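Local coordinates for dopamine N-acetyltransferase-like Protein (Tribolium castaneum, PDB 6V3T) that probably transfers acyl groups from acyl-CoA thioesters, acetyl-CoA among them, to the amine of arylalkylamines such as serotonin, at residues D24-H36 against D92-N104. Residues are numbered along the deposited sequence; the frame is centred on the assembly and turned at random.
Sequences DEPLNASVGLCVH and DNIKYQRIFGLLN. With ACO (acetyl coenzyme *a), chain G.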
loop_
_atom_site.group_PDB
_atom_site.type_symbol
_atom_site.label_atom_id
_atom_site.label_comp_id
_atom_site.label_asym_id
_atom_site.label_seq_id
_atom_site.Cartn_x
_atom_site.Cartn_y
_atom_site.Cartn_z
ATOM N N ASP A 24 -1.905 -9.755 -7.828
ATOM C CA ASP A 24 -1.390 -10.913 -7.039
ATOM C C ASP A 24 -0.906 -10.434 -5.664
ATOM O O ASP A 24 -0.150 -11.164 -5.009
ATOM C CB ASP A 24 -0.323 -11.726 -7.791
ATOM C CG ASP A 24 0.596 -10.921 -8.693
ATOM O OD1 ASP A 24 0.650 -9.686 -8.515
ATOM O OD2 ASP A 24 1.246 -11.538 -9.576
ATOM N N GLU A 25 -1.378 -9.277 -5.211
ATOM C CA GLU A 25 -1.150 -8.798 -3.833
ATOM C C GLU A 25 -1.842 -9.784 -2.898
ATOM O O GLU A 25 -2.950 -10.208 -3.172
ATOM C CB GLU A 25 -1.658 -7.363 -3.723
ATOM C CG GLU A 25 -1.299 -6.684 -2.423
ATOM C CD GLU A 25 -2.335 -6.845 -1.331
ATOM O OE1 GLU A 25 -3.480 -7.175 -1.669
ATOM O OE2 GLU A 25 -1.990 -6.651 -0.155
ATOM N N PRO A 26 -1.192 -10.208 -1.800
ATOM C CA PRO A 26 -1.759 -11.195 -0.876
ATOM C C PRO A 26 -3.222 -11.010 -0.460
ATOM O O PRO A 26 -3.992 -11.903 -0.681
ATOM C CB PRO A 26 -0.880 -11.034 0.370
ATOM C CG PRO A 26 0.461 -10.640 -0.197
ATOM C CD PRO A 26 0.151 -9.770 -1.395
ATOM N N LEU A 27 -3.557 -9.888 0.168
ATOM C CA LEU A 27 -4.929 -9.620 0.660
ATOM C C LEU A 27 -5.921 -9.732 -0.498
ATOM O O LEU A 27 -6.819 -10.559 -0.407
ATOM C CB LEU A 27 -4.982 -8.224 1.271
ATOM C CG LEU A 27 -6.324 -7.860 1.891
ATOM C CD1 LEU A 27 -6.797 -8.972 2.811
ATOM C CD2 LEU A 27 -6.225 -6.540 2.640
ATOM N N ASN A 28 -5.725 -8.920 -1.535
ATOM C CA ASN A 28 -6.509 -8.902 -2.796
ATOM C C ASN A 28 -6.811 -10.337 -3.213
ATOM O O ASN A 28 -7.985 -10.654 -3.416
ATOM C CB ASN A 28 -5.738 -8.193 -3.909
ATOM C CG ASN A 28 -6.420 -8.291 -5.251
ATOM O OD1 ASN A 28 -6.722 -9.378 -5.716
ATOM N ND2 ASN A 28 -6.656 -7.159 -5.885
ATOM N N ALA A 29 -5.764 -11.152 -3.338
ATOM C CA ALA A 29 -5.826 -12.567 -3.769
ATOM C C ALA A 29 -6.864 -13.323 -2.940
ATOM O O ALA A 29 -7.692 -14.021 -3.549
ATOM C CB ALA A 29 -4.473 -13.213 -3.645
ATOM N N SER A 30 -6.831 -13.171 -1.613
ATOM C CA SER A 30 -7.607 -14.013 -0.664
ATOM C C SER A 30 -9.106 -13.698 -0.751
ATOM O O SER A 30 -9.887 -14.505 -0.204
ATOM C CB SER A 30 -7.106 -13.879 0.746
ATOM O OG SER A 30 -7.484 -12.638 1.314
ATOM N N VAL A 31 -9.486 -12.570 -1.374
ATOM C CA VAL A 31 -10.909 -12.182 -1.636
ATOM C C VAL A 31 -11.153 -12.097 -3.150
ATOM O O VAL A 31 -12.316 -12.259 -3.553
ATOM C CB VAL A 31 -11.301 -10.858 -0.943
ATOM C CG1 VAL A 31 -10.823 -10.790 0.499
ATOM C CG2 VAL A 31 -10.824 -9.634 -1.708
ATOM N N GLY A 32 -10.113 -11.804 -3.942
ATOM C CA GLY A 32 -10.167 -11.726 -5.415
ATOM C C GLY A 32 -11.037 -10.576 -5.882
ATOM O O GLY A 32 -12.191 -10.835 -6.238
ATOM N N LEU A 33 -10.509 -9.349 -5.863
ATOM C CA LEU A 33 -11.213 -8.120 -6.322
ATOM C C LEU A 33 -10.777 -7.784 -7.752
ATOM O O LEU A 33 -11.662 -7.552 -8.582
ATOM C CB LEU A 33 -10.897 -6.968 -5.367
ATOM C CG LEU A 33 -11.835 -5.762 -5.444
ATOM C CD1 LEU A 33 -13.146 -6.037 -4.731
ATOM C CD2 LEU A 33 -11.181 -4.529 -4.856
ATOM N N CYS A 34 -9.467 -7.758 -8.019
ATOM C CA CYS A 34 -8.869 -7.305 -9.308
ATOM C C CYS A 34 -8.064 -8.444 -9.941
ATOM O O CYS A 34 -7.683 -9.372 -9.203
ATOM C CB CYS A 34 -7.978 -6.087 -9.104
ATOM S SG CYS A 34 -8.655 -4.891 -7.921
ATOM N N VAL A 35 -7.812 -8.360 -11.253
ATOM C CA VAL A 35 -7.261 -9.474 -12.083
ATOM C C VAL A 35 -6.469 -8.899 -13.275
ATOM O O VAL A 35 -6.912 -7.862 -13.855
ATOM C CB VAL A 35 -8.396 -10.413 -12.539
ATOM C CG1 VAL A 35 -8.878 -11.326 -11.417
ATOM C CG2 VAL A 35 -9.563 -9.635 -13.124
ATOM N N HIS A 36 -5.361 -9.571 -13.635
ATOM C CA HIS A 36 -4.337 -9.149 -14.637
ATOM C C HIS A 36 -5.011 -8.504 -15.852
ATOM O O HIS A 36 -5.966 -9.108 -16.366
ATOM C CB HIS A 36 -3.458 -10.350 -15.059
ATOM C CG HIS A 36 -2.538 -10.102 -16.221
ATOM N ND1 HIS A 36 -1.204 -9.770 -16.054
ATOM C CD2 HIS A 36 -2.731 -10.179 -17.560
ATOM C CE1 HIS A 36 -0.626 -9.634 -17.235
ATOM N NE2 HIS A 36 -1.542 -9.875 -18.176
ATOM N N ASP A 92 -21.356 -0.655 -2.243
ATOM C CA ASP A 92 -22.061 -1.930 -1.920
ATOM C C ASP A 92 -21.396 -3.048 -2.721
ATOM O O ASP A 92 -22.103 -3.777 -3.430
ATOM C CB ASP A 92 -23.579 -1.754 -2.070
ATOM C CG ASP A 92 -24.319 -2.811 -2.878
ATOM O OD1 ASP A 92 -23.824 -3.896 -3.092
ATOM O OD2 ASP A 92 -25.381 -2.530 -3.283
ATOM N N ASN A 93 -20.066 -3.170 -2.574
ATOM C CA ASN A 93 -19.256 -4.273 -3.144
ATOM C C ASN A 93 -18.611 -5.023 -1.978
ATOM O O ASN A 93 -17.736 -4.452 -1.316
ATOM C CB ASN A 93 -18.247 -3.740 -4.153
ATOM C CG ASN A 93 -17.304 -4.799 -4.681
ATOM O OD1 ASN A 93 -17.180 -5.882 -4.107
ATOM N ND2 ASN A 93 -16.621 -4.487 -5.770
ATOM N N ILE A 94 -19.055 -6.257 -1.754
ATOM C CA ILE A 94 -18.830 -7.017 -0.492
ATOM C C ILE A 94 -17.323 -7.260 -0.357
ATOM O O ILE A 94 -16.781 -6.964 0.710
ATOM C CB ILE A 94 -19.670 -8.315 -0.471
ATOM C CG1 ILE A 94 -21.136 -8.065 -0.863
ATOM C CG2 ILE A 94 -19.557 -8.999 0.889
ATOM C CD1 ILE A 94 -21.472 -8.327 -2.330
ATOM N N LYS A 95 -16.672 -7.691 -1.440
ATOM C CA LYS A 95 -15.205 -7.941 -1.514
ATOM C C LYS A 95 -14.443 -6.718 -1.003
ATOM O O LYS A 95 -13.539 -6.884 -0.148
ATOM C CB LYS A 95 -14.808 -8.272 -2.955
ATOM C CG LYS A 95 -15.298 -9.640 -3.391
ATOM C CD LYS A 95 -14.961 -10.066 -4.784
ATOM C CE LYS A 95 -14.944 -11.573 -4.874
ATOM N NZ LYS A 95 -15.535 -12.112 -6.111
ATOM N N TYR A 96 -14.816 -5.543 -1.515
ATOM C CA TYR A 96 -14.163 -4.239 -1.239
ATOM C C TYR A 96 -14.249 -3.943 0.259
ATOM O O TYR A 96 -13.255 -3.475 0.836
ATOM C CB TYR A 96 -14.812 -3.130 -2.069
ATOM C CG TYR A 96 -14.147 -1.789 -1.915
ATOM C CD1 TYR A 96 -14.414 -0.986 -0.817
ATOM C CD2 TYR A 96 -13.245 -1.320 -2.860
ATOM C CE1 TYR A 96 -13.807 0.247 -0.656
ATOM C CE2 TYR A 96 -12.630 -0.087 -2.716
ATOM C CZ TYR A 96 -12.911 0.698 -1.608
ATOM O OH TYR A 96 -12.307 1.906 -1.428
ATOM N N GLN A 97 -15.411 -4.204 0.860
ATOM C CA GLN A 97 -15.655 -3.980 2.311
ATOM C C GLN A 97 -14.743 -4.897 3.127
ATOM O O GLN A 97 -14.320 -4.488 4.214
ATOM C CB GLN A 97 -17.122 -4.208 2.696
ATOM C CG GLN A 97 -17.900 -2.915 2.901
ATOM C CD GLN A 97 -18.638 -2.498 1.655
ATOM O OE1 GLN A 97 -18.126 -1.781 0.793
ATOM N NE2 GLN A 97 -19.860 -2.976 1.538
ATOM N N ARG A 98 -14.463 -6.095 2.629
ATOM C CA ARG A 98 -13.660 -7.101 3.366
ATOM C C ARG A 98 -12.210 -6.611 3.383
ATOM O O ARG A 98 -11.633 -6.506 4.478
ATOM C CB ARG A 98 -13.907 -8.480 2.748
ATOM C CG ARG A 98 -15.383 -8.853 2.770
ATOM C CD ARG A 98 -15.685 -10.226 2.220
ATOM N NE ARG A 98 -16.586 -10.985 3.077
ATOM C CZ ARG A 98 -16.885 -12.269 2.899
ATOM N NH1 ARG A 98 -17.703 -12.880 3.739
ATOM N NH2 ARG A 98 -16.364 -12.939 1.884
ATOM N N ILE A 99 -11.689 -6.206 2.230
ATOM C CA ILE A 99 -10.319 -5.637 2.132
ATOM C C ILE A 99 -10.247 -4.382 3.003
ATOM O O ILE A 99 -9.529 -4.393 4.011
ATOM C CB ILE A 99 -9.936 -5.318 0.680
ATOM C CG1 ILE A 99 -9.840 -6.582 -0.179
ATOM C CG2 ILE A 99 -8.645 -4.523 0.657
ATOM C CD1 ILE A 99 -9.310 -6.345 -1.574
ATOM N N PHE A 100 -10.946 -3.324 2.614
ATOM C CA PHE A 100 -10.697 -1.963 3.144
ATOM C C PHE A 100 -11.323 -1.782 4.528
ATOM O O PHE A 100 -10.873 -0.899 5.287
ATOM C CB PHE A 100 -11.176 -0.938 2.133
ATOM C CG PHE A 100 -10.270 -0.846 0.939
ATOM C CD1 PHE A 100 -8.988 -0.370 1.068
ATOM C CD2 PHE A 100 -10.680 -1.247 -0.307
ATOM C CE1 PHE A 100 -8.143 -0.279 -0.024
ATOM C CE2 PHE A 100 -9.836 -1.143 -1.402
ATOM C CZ PHE A 100 -8.570 -0.661 -1.256
ATOM N N GLY A 101 -12.319 -2.596 4.864
ATOM C CA GLY A 101 -12.879 -2.644 6.226
ATOM C C GLY A 101 -11.803 -3.011 7.220
ATOM O O GLY A 101 -11.663 -2.294 8.224
ATOM N N LEU A 102 -11.064 -4.084 6.916
ATOM C CA LEU A 102 -9.894 -4.575 7.693
ATOM C C LEU A 102 -8.856 -3.457 7.803
ATOM O O LEU A 102 -8.466 -3.115 8.939
ATOM C CB LEU A 102 -9.295 -5.797 6.991
ATOM C CG LEU A 102 -7.989 -6.320 7.587
ATOM C CD1 LEU A 102 -8.220 -6.876 8.983
ATOM C CD2 LEU A 102 -7.359 -7.374 6.684
ATOM N N LEU A 103 -8.420 -2.918 6.666
ATOM C CA LEU A 103 -7.372 -1.869 6.631
ATOM C C LEU A 103 -7.803 -0.682 7.508
ATOM O O LEU A 103 -7.056 -0.323 8.441
ATOM C CB LEU A 103 -7.129 -1.458 5.181
ATOM C CG LEU A 103 -6.483 -2.534 4.311
ATOM C CD1 LEU A 103 -6.138 -1.995 2.941
ATOM C CD2 LEU A 103 -5.229 -3.091 4.961
ATOM N N ASN A 104 -8.975 -0.110 7.246
ATOM C CA ASN A 104 -9.399 1.157 7.888
ATOM C C ASN A 104 -9.714 0.886 9.369
ATOM O O ASN A 104 -9.267 1.681 10.209
ATOM C CB ASN A 104 -10.499 1.824 7.065
ATOM C CG ASN A 104 -9.987 2.335 5.731
ATOM O OD1 ASN A 104 -9.339 3.374 5.658
ATOM N ND2 ASN A 104 -10.265 1.622 4.659
HETATM N N1A ACO G . 10.410 -15.214 -1.292
HETATM C C2A ACO G . 10.976 -14.885 -0.124
HETATM N N3A ACO G . 11.430 -13.649 0.144
HETATM C C4A ACO G . 11.336 -12.667 -0.765
HETATM C C5A ACO G . 10.737 -12.962 -2.051
HETATM C C6A ACO G . 10.270 -14.323 -2.274
HETATM N N6A ACO G . 9.711 -14.653 -3.443
HETATM N N7A ACO G . 10.764 -11.837 -2.762
HETATM C C8A ACO G . 11.343 -10.890 -1.995
HETATM N N9A ACO G . 11.692 -11.403 -0.816
HETATM C C1B ACO G . 12.308 -10.631 0.254
HETATM C C2B ACO G . 13.795 -10.470 0.112
HETATM O O2B ACO G . 14.490 -11.481 0.811
HETATM C C3B ACO G . 13.987 -9.116 0.746
HETATM O O3B ACO G . 14.008 -9.258 2.146
HETATM P P3B ACO G . 15.416 -9.181 2.889
HETATM O O7A ACO G . 15.245 -10.069 4.105
HETATM O O8A ACO G . 16.312 -9.773 1.813
HETATM O O9A ACO G . 15.501 -7.685 3.178
HETATM C C4B ACO G . 12.738 -8.342 0.433
HETATM O O4B ACO G . 11.777 -9.316 0.125
HETATM C C5B ACO G . 12.903 -7.416 -0.728
HETATM O O5B ACO G . 12.780 -8.091 -1.961
HETATM P P1A ACO G . 12.670 -7.148 -3.233
HETATM O O1A ACO G . 13.393 -5.858 -2.931
HETATM O O2A ACO G . 12.971 -7.860 -4.510
HETATM O O3A ACO G . 11.084 -6.941 -3.251
HETATM P P2A ACO G . 10.296 -7.190 -4.624
HETATM O O4A ACO G . 11.018 -6.382 -5.690
HETATM O O5A ACO G . 10.173 -8.676 -4.845
HETATM O O6A ACO G . 8.815 -6.659 -4.129
HETATM C CBP ACO G . 6.343 -7.203 -4.036
HETATM C CCP ACO G . 7.587 -6.868 -4.872
HETATM C CDP ACO G . 6.495 -6.567 -2.664
HETATM C CEP ACO G . 6.295 -8.716 -3.958
HETATM C CAP ACO G . 4.996 -6.733 -4.699
HETATM O OAP ACO G . 4.707 -7.587 -5.813
HETATM C C9P ACO G . 3.693 -6.686 -3.820
HETATM O O9P ACO G . 2.899 -7.628 -3.814
HETATM N N8P ACO G . 3.440 -5.565 -3.071
HETATM C C7P ACO G . 2.307 -5.399 -2.154
HETATM C C6P ACO G . 2.673 -4.902 -0.739
HETATM C C5P ACO G . 1.790 -3.792 -0.195
HETATM O O5P ACO G . 2.244 -2.703 0.078
HETATM N N4P ACO G . 0.505 -4.080 0.008
HETATM C C3P ACO G . -0.446 -3.177 0.692
HETATM C C2P ACO G . -1.693 -2.724 -0.095
HETATM S S1P ACO G . -3.203 -3.516 0.419
HETATM C C ACO G . -4.189 -3.479 -0.958
HETATM O O ACO G . -4.168 -2.522 -1.719
HETATM C CH3 ACO G . -5.124 -4.609 -1.276
#
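L27, V31 and L33 close on I99 where two helices of this GNAT-type N-acetyltransferase fold flank the acetyl end of bound acetyl-CoA. The axes of helices 26-31 and 94-104 approach to 10.0 Å with their N-to-C directions 145° apart, a roughly antiparallel pairing that sets L27 against I99 and V31 against K95.

The branches of I99 divide the work. With CG1 opposite the carbonyl carbon and beside the backbone N (chi1 -65°), the CG1-CD1 arm extends to V31, whose CG2 lies 3.6 Å from I99 CG1, while CD1 also touches CA of N28 and CB of L33. The other branch, CG2, is left to meet L27: L27 CD2 sits 3.7 Å from I99 CG2, the two side chains crossing at a slant. L27 CD1 turns instead to CD2 of L102. The same I99 CG2 lies over the centre of the F100 ring and 4.0 Å from ACO CH3, so one methyl links the helix packing to the acetyl group.

At G32 phi turns positive and the chain leaves the helical path. L33 then reaches the start of helix 94-104, its CD1 3.3 Å from K95 CB and also near N of Y96, as the two side chains run past one another in opposite senses. K95 lays CD and CE against the carbonyl oxygens of V31 and G32, a contact made by CH groups. L33 also rests on L43 of helix 41-52.

E25, the N-cap of helix 26-31, belongs to the cofactor pocket. E25 OE2 is hydrogen-bonded to OG1 of T163, while E25 OE1 accepts from N28 N at 2.8 Å (168°) and lies 3.1 Å from ACO CH3.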